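Glycosyl hydrolase, family 38 (Enterococcus faecalis, PDB 5KBP) probably acts as an alpha-mannosidase of glycoside hydrolase family 38, hydrolysing alpha-linked mannose from its substrates. Local coordinates at residues Arg637-Met649 with Phe661-Leu674. Residues are numbered along the deposited sequence; the frame is centred on the assembly and turned at random.
Sequences RSTTLRPFEITTM and FETTINNQIKDHRL
Phe644 meets Ile665, Ile669 and Leu674 where a long antiparallel beta hairpin splays open. The hairpin pairs strands 641-653 and 659-667 inside a large antiparallel sheet in the family 38 C-terminal region. Beyond Ile665 the second strand diverges from the first. It ends at Asn667, and after a short loop the chain continues as strand 672-679 of another antiparallel sheet, so Phe644 packs between two sheets. With CG anti to the backbone N (chi1 180°), its ring is carried toward Ile665 and Leu674. Ile665 CD1 lies near the ring plane, 3.6 Å from Phe644 CZ. Leu674 CD2 also meets the ring edge, beside CE2, its side chain coming from the opposite direction. Ile669 CG1 approaches Phe644 CD1 obliquely at 3.9 Å.

Ile669 also turns its CG2 over the centre of the His672 ring, 3.5 Å above the plane. His672 ND1 is held by Asp564, which also forms a salt bridge with Arg637. Arg637 NH2 also lies 3.5 Å from His672 CB, the guanidinium and ring planes 20° apart. Water 1 lies in that guanidinium plane and links Arg637 NH2 to Lys670 O. Nearer the exposed end of the contact, Arg642 runs extended from CG to NE past Ile669, and Gln668 CB lies over one guanidinium face.

The strands close up toward Thr648. Thr664 N donates to Thr647 O at 2.8 Å, and water 2 joins that oxygen to Thr664 OG1. On the face with Ile646, the CG2 methyls of Ile646 and Thr663 touch at 3.7 Å. Thr648 and Thr663 form a non-hydrogen-bonded backbone pair, and their side-chain hydroxyls bond to each other, OG1 to OG1 at 3.0 Å; Thr663 OG1 also bonds Tyr778 OH.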
# COMPACT_ATOMS: atom_id res chain seq x y z
N ARG A 637 17.05 23.50 -20.38
CA ARG A 637 17.56 22.14 -20.27
C ARG A 637 19.05 22.16 -19.98
O ARG A 637 19.78 23.04 -20.45
CB ARG A 637 17.28 21.36 -21.55
CG ARG A 637 15.84 21.45 -22.04
CD ARG A 637 15.53 20.35 -23.03
NE ARG A 637 15.48 19.04 -22.40
CZ ARG A 637 15.16 17.91 -23.02
NH1 ARG A 637 14.85 17.93 -24.31
NH2 ARG A 637 15.14 16.76 -22.36
N SER A 638 19.51 21.19 -19.19
CA SER A 638 20.92 21.11 -18.86
C SER A 638 21.75 20.86 -20.11
O SER A 638 21.30 20.20 -21.06
CB SER A 638 21.17 20.00 -17.84
OG SER A 638 22.55 19.88 -17.54
N THR A 639 22.96 21.41 -20.12
CA THR A 639 23.89 21.16 -21.22
C THR A 639 24.58 19.81 -21.10
O THR A 639 25.15 19.33 -22.08
CB THR A 639 24.93 22.28 -21.30
OG1 THR A 639 25.66 22.35 -20.07
CG2 THR A 639 24.25 23.61 -21.56
N THR A 640 24.55 19.20 -19.91
CA THR A 640 25.12 17.87 -19.72
C THR A 640 24.19 16.83 -20.34
O THR A 640 23.01 16.76 -19.99
CB THR A 640 25.32 17.58 -18.23
OG1 THR A 640 26.14 18.61 -17.66
CG2 THR A 640 26.01 16.24 -18.04
N LEU A 641 24.73 16.03 -21.26
CA LEU A 641 23.94 15.06 -22.00
C LEU A 641 24.20 13.65 -21.48
O LEU A 641 25.28 13.34 -20.96
CB LEU A 641 24.25 15.14 -23.50
CG LEU A 641 24.10 16.52 -24.12
CD1 LEU A 641 24.38 16.48 -25.62
CD2 LEU A 641 22.71 17.10 -23.85
N ARG A 642 23.19 12.79 -21.63
CA ARG A 642 23.23 11.41 -21.17
C ARG A 642 22.54 10.54 -22.21
O ARG A 642 21.52 10.94 -22.78
CB ARG A 642 22.53 11.26 -19.81
CG ARG A 642 22.73 9.91 -19.14
CD ARG A 642 21.68 9.68 -18.05
NE ARG A 642 21.85 8.40 -17.38
CZ ARG A 642 22.28 8.27 -16.12
NH1 ARG A 642 22.56 9.35 -15.40
NH2 ARG A 642 22.40 7.07 -15.58
N PRO A 643 23.09 9.35 -22.50
CA PRO A 643 22.45 8.48 -23.49
C PRO A 643 21.05 8.05 -23.06
O PRO A 643 20.77 7.88 -21.88
CB PRO A 643 23.40 7.28 -23.56
CG PRO A 643 24.72 7.82 -23.12
CD PRO A 643 24.39 8.83 -22.06
N PHE A 644 20.18 7.89 -24.06
CA PHE A 644 18.79 7.51 -23.82
C PHE A 644 18.36 6.61 -24.98
O PHE A 644 18.11 7.11 -26.09
CB PHE A 644 17.90 8.73 -23.69
CG PHE A 644 16.45 8.42 -23.46
CD1 PHE A 644 15.98 8.20 -22.17
CD2 PHE A 644 15.55 8.36 -24.51
CE1 PHE A 644 14.64 7.91 -21.95
CE2 PHE A 644 14.22 8.07 -24.30
CZ PHE A 644 13.76 7.85 -23.01
N GLU A 645 18.28 5.31 -24.73
CA GLU A 645 17.99 4.34 -25.78
C GLU A 645 16.50 4.05 -25.85
O GLU A 645 15.82 3.94 -24.82
CB GLU A 645 18.77 3.04 -25.54
CG GLU A 645 18.68 2.04 -26.68
CD GLU A 645 19.67 0.90 -26.53
OE1 GLU A 645 20.51 0.95 -25.61
OE2 GLU A 645 19.62 -0.05 -27.35
N ILE A 646 15.99 3.93 -27.07
CA ILE A 646 14.58 3.66 -27.33
C ILE A 646 14.49 2.37 -28.14
O ILE A 646 15.09 2.27 -29.22
CB ILE A 646 13.89 4.82 -28.06
CG1 ILE A 646 14.13 6.14 -27.32
CG2 ILE A 646 12.40 4.55 -28.20
CD1 ILE A 646 13.52 7.34 -28.01
N THR A 647 13.74 1.40 -27.63
CA THR A 647 13.57 0.11 -28.29
C THR A 647 12.08 -0.13 -28.53
O THR A 647 11.30 -0.20 -27.57
CB THR A 647 14.16 -1.03 -27.46
OG1 THR A 647 15.55 -0.77 -27.21
CG2 THR A 647 14.03 -2.36 -28.19
N THR A 648 11.69 -0.26 -29.79
CA THR A 648 10.30 -0.45 -30.18
C THR A 648 10.17 -1.76 -30.95
O THR A 648 10.97 -2.04 -31.85
CB THR A 648 9.80 0.71 -31.04
OG1 THR A 648 10.00 1.95 -30.35
CG2 THR A 648 8.32 0.55 -31.35
N MET A 649 9.17 -2.56 -30.59
CA MET A 649 8.86 -3.80 -31.28
C MET A 649 7.63 -3.58 -32.16
O MET A 649 6.52 -3.40 -31.64
CB MET A 649 8.62 -4.93 -30.28
CG MET A 649 9.86 -5.38 -29.53
SD MET A 649 11.05 -6.24 -30.58
CE MET A 649 10.12 -7.70 -31.04
N PHE A 661 2.70 -1.73 -31.61
CA PHE A 661 3.97 -1.18 -31.16
C PHE A 661 4.16 -1.44 -29.67
O PHE A 661 3.19 -1.47 -28.90
CB PHE A 661 4.05 0.33 -31.42
CG PHE A 661 3.72 0.71 -32.83
CD1 PHE A 661 4.53 0.31 -33.88
CD2 PHE A 661 2.60 1.48 -33.11
CE1 PHE A 661 4.23 0.67 -35.18
CE2 PHE A 661 2.30 1.84 -34.41
CZ PHE A 661 3.11 1.44 -35.45
N GLU A 662 5.41 -1.63 -29.27
CA GLU A 662 5.77 -1.84 -27.87
C GLU A 662 7.11 -1.15 -27.63
O GLU A 662 8.16 -1.71 -27.96
CB GLU A 662 5.83 -3.32 -27.52
CG GLU A 662 5.33 -3.65 -26.12
CD GLU A 662 5.39 -5.13 -25.80
OE1 GLU A 662 6.41 -5.57 -25.23
OE2 GLU A 662 4.43 -5.84 -26.12
N THR A 663 7.07 0.05 -27.08
CA THR A 663 8.27 0.85 -26.84
C THR A 663 8.69 0.71 -25.38
O THR A 663 7.87 0.88 -24.48
CB THR A 663 8.02 2.32 -27.18
OG1 THR A 663 7.68 2.44 -28.57
CG2 THR A 663 9.26 3.15 -26.89
N THR A 664 9.97 0.40 -25.17
CA THR A 664 10.53 0.24 -23.83
C THR A 664 11.72 1.18 -23.65
O THR A 664 12.57 1.30 -24.54
CB THR A 664 10.97 -1.20 -23.58
OG1 THR A 664 11.95 -1.59 -24.55
CG2 THR A 664 9.79 -2.15 -23.65
N ILE A 665 11.77 1.85 -22.50
CA ILE A 665 12.85 2.75 -22.16
C ILE A 665 13.26 2.52 -20.71
O ILE A 665 12.49 1.98 -19.90
CB ILE A 665 12.47 4.24 -22.35
CG1 ILE A 665 11.36 4.64 -21.38
CG2 ILE A 665 12.05 4.52 -23.79
CD1 ILE A 665 11.06 6.13 -21.36
N ASN A 666 14.48 2.93 -20.38
CA ASN A 666 14.97 2.98 -19.01
C ASN A 666 15.16 4.46 -18.67
O ASN A 666 16.25 5.02 -18.79
CB ASN A 666 16.27 2.19 -18.84
CG ASN A 666 16.78 2.21 -17.42
OD1 ASN A 666 16.02 2.43 -16.47
ND2 ASN A 666 18.08 1.99 -17.25
N ASN A 667 14.07 5.10 -18.26
CA ASN A 667 14.04 6.55 -18.08
C ASN A 667 14.92 6.94 -16.91
O ASN A 667 14.54 6.80 -15.74
CB ASN A 667 12.60 7.02 -17.88
CG ASN A 667 12.49 8.52 -17.81
OD1 ASN A 667 11.88 9.07 -16.89
ND2 ASN A 667 13.11 9.21 -18.76
N GLN A 668 16.11 7.45 -17.21
CA GLN A 668 16.99 8.06 -16.22
C GLN A 668 17.13 9.56 -16.46
O GLN A 668 18.12 10.17 -16.08
CB GLN A 668 18.36 7.38 -16.22
CG GLN A 668 18.32 5.91 -15.85
CD GLN A 668 17.76 5.67 -14.46
OE1 GLN A 668 17.97 6.47 -13.55
NE2 GLN A 668 17.03 4.57 -14.30
N ILE A 669 16.12 10.15 -17.10
CA ILE A 669 16.12 11.56 -17.47
C ILE A 669 15.00 12.26 -16.70
O ILE A 669 13.93 11.68 -16.49
CB ILE A 669 15.93 11.73 -18.99
CG1 ILE A 669 17.04 11.01 -19.75
CG2 ILE A 669 15.89 13.20 -19.38
CD1 ILE A 669 18.44 11.49 -19.40
N LYS A 670 15.26 13.49 -16.28
CA LYS A 670 14.31 14.27 -15.51
C LYS A 670 13.89 15.52 -16.28
O LYS A 670 14.59 15.97 -17.20
CB LYS A 670 14.90 14.68 -14.15
CG LYS A 670 15.30 13.51 -13.28
CD LYS A 670 15.99 13.98 -12.01
CE LYS A 670 16.45 12.80 -11.16
NZ LYS A 670 17.19 13.24 -9.94
N ASP A 671 12.73 16.06 -15.90
CA ASP A 671 12.24 17.34 -16.41
C ASP A 671 12.09 17.33 -17.93
O ASP A 671 12.59 18.21 -18.64
CB ASP A 671 13.14 18.49 -15.96
CG ASP A 671 13.25 18.60 -14.45
OD1 ASP A 671 12.20 18.49 -13.77
OD2 ASP A 671 14.37 18.79 -13.95
N HIS A 672 11.39 16.32 -18.45
CA HIS A 672 11.22 16.19 -19.89
C HIS A 672 9.93 15.45 -20.20
O HIS A 672 9.28 14.89 -19.31
CB HIS A 672 12.41 15.46 -20.52
CG HIS A 672 12.44 13.99 -20.23
ND1 HIS A 672 12.53 13.04 -21.22
CD2 HIS A 672 12.39 13.31 -19.06
CE1 HIS A 672 12.53 11.83 -20.67
NE2 HIS A 672 12.44 11.98 -19.36
N ARG A 673 9.57 15.46 -21.48
CA ARG A 673 8.38 14.77 -21.97
C ARG A 673 8.74 14.08 -23.29
O ARG A 673 9.28 14.72 -24.19
CB ARG A 673 7.21 15.73 -22.18
CG ARG A 673 5.96 15.08 -22.74
CD ARG A 673 5.00 16.10 -23.32
NE ARG A 673 5.62 16.84 -24.42
CZ ARG A 673 5.02 17.82 -25.09
NH1 ARG A 673 5.66 18.43 -26.08
NH2 ARG A 673 3.78 18.18 -24.79
N LEU A 674 8.43 12.79 -23.38
CA LEU A 674 8.70 12.00 -24.58
C LEU A 674 7.39 11.62 -25.25
O LEU A 674 6.48 11.11 -24.59
CB LEU A 674 9.49 10.74 -24.23
CG LEU A 674 9.80 9.81 -25.40
CD1 LEU A 674 10.82 10.44 -26.35
CD2 LEU A 674 10.29 8.46 -24.90
O HOH W 1 15.96 16.69 -19.36
O HOH W 2 10.64 -3.09 -26.64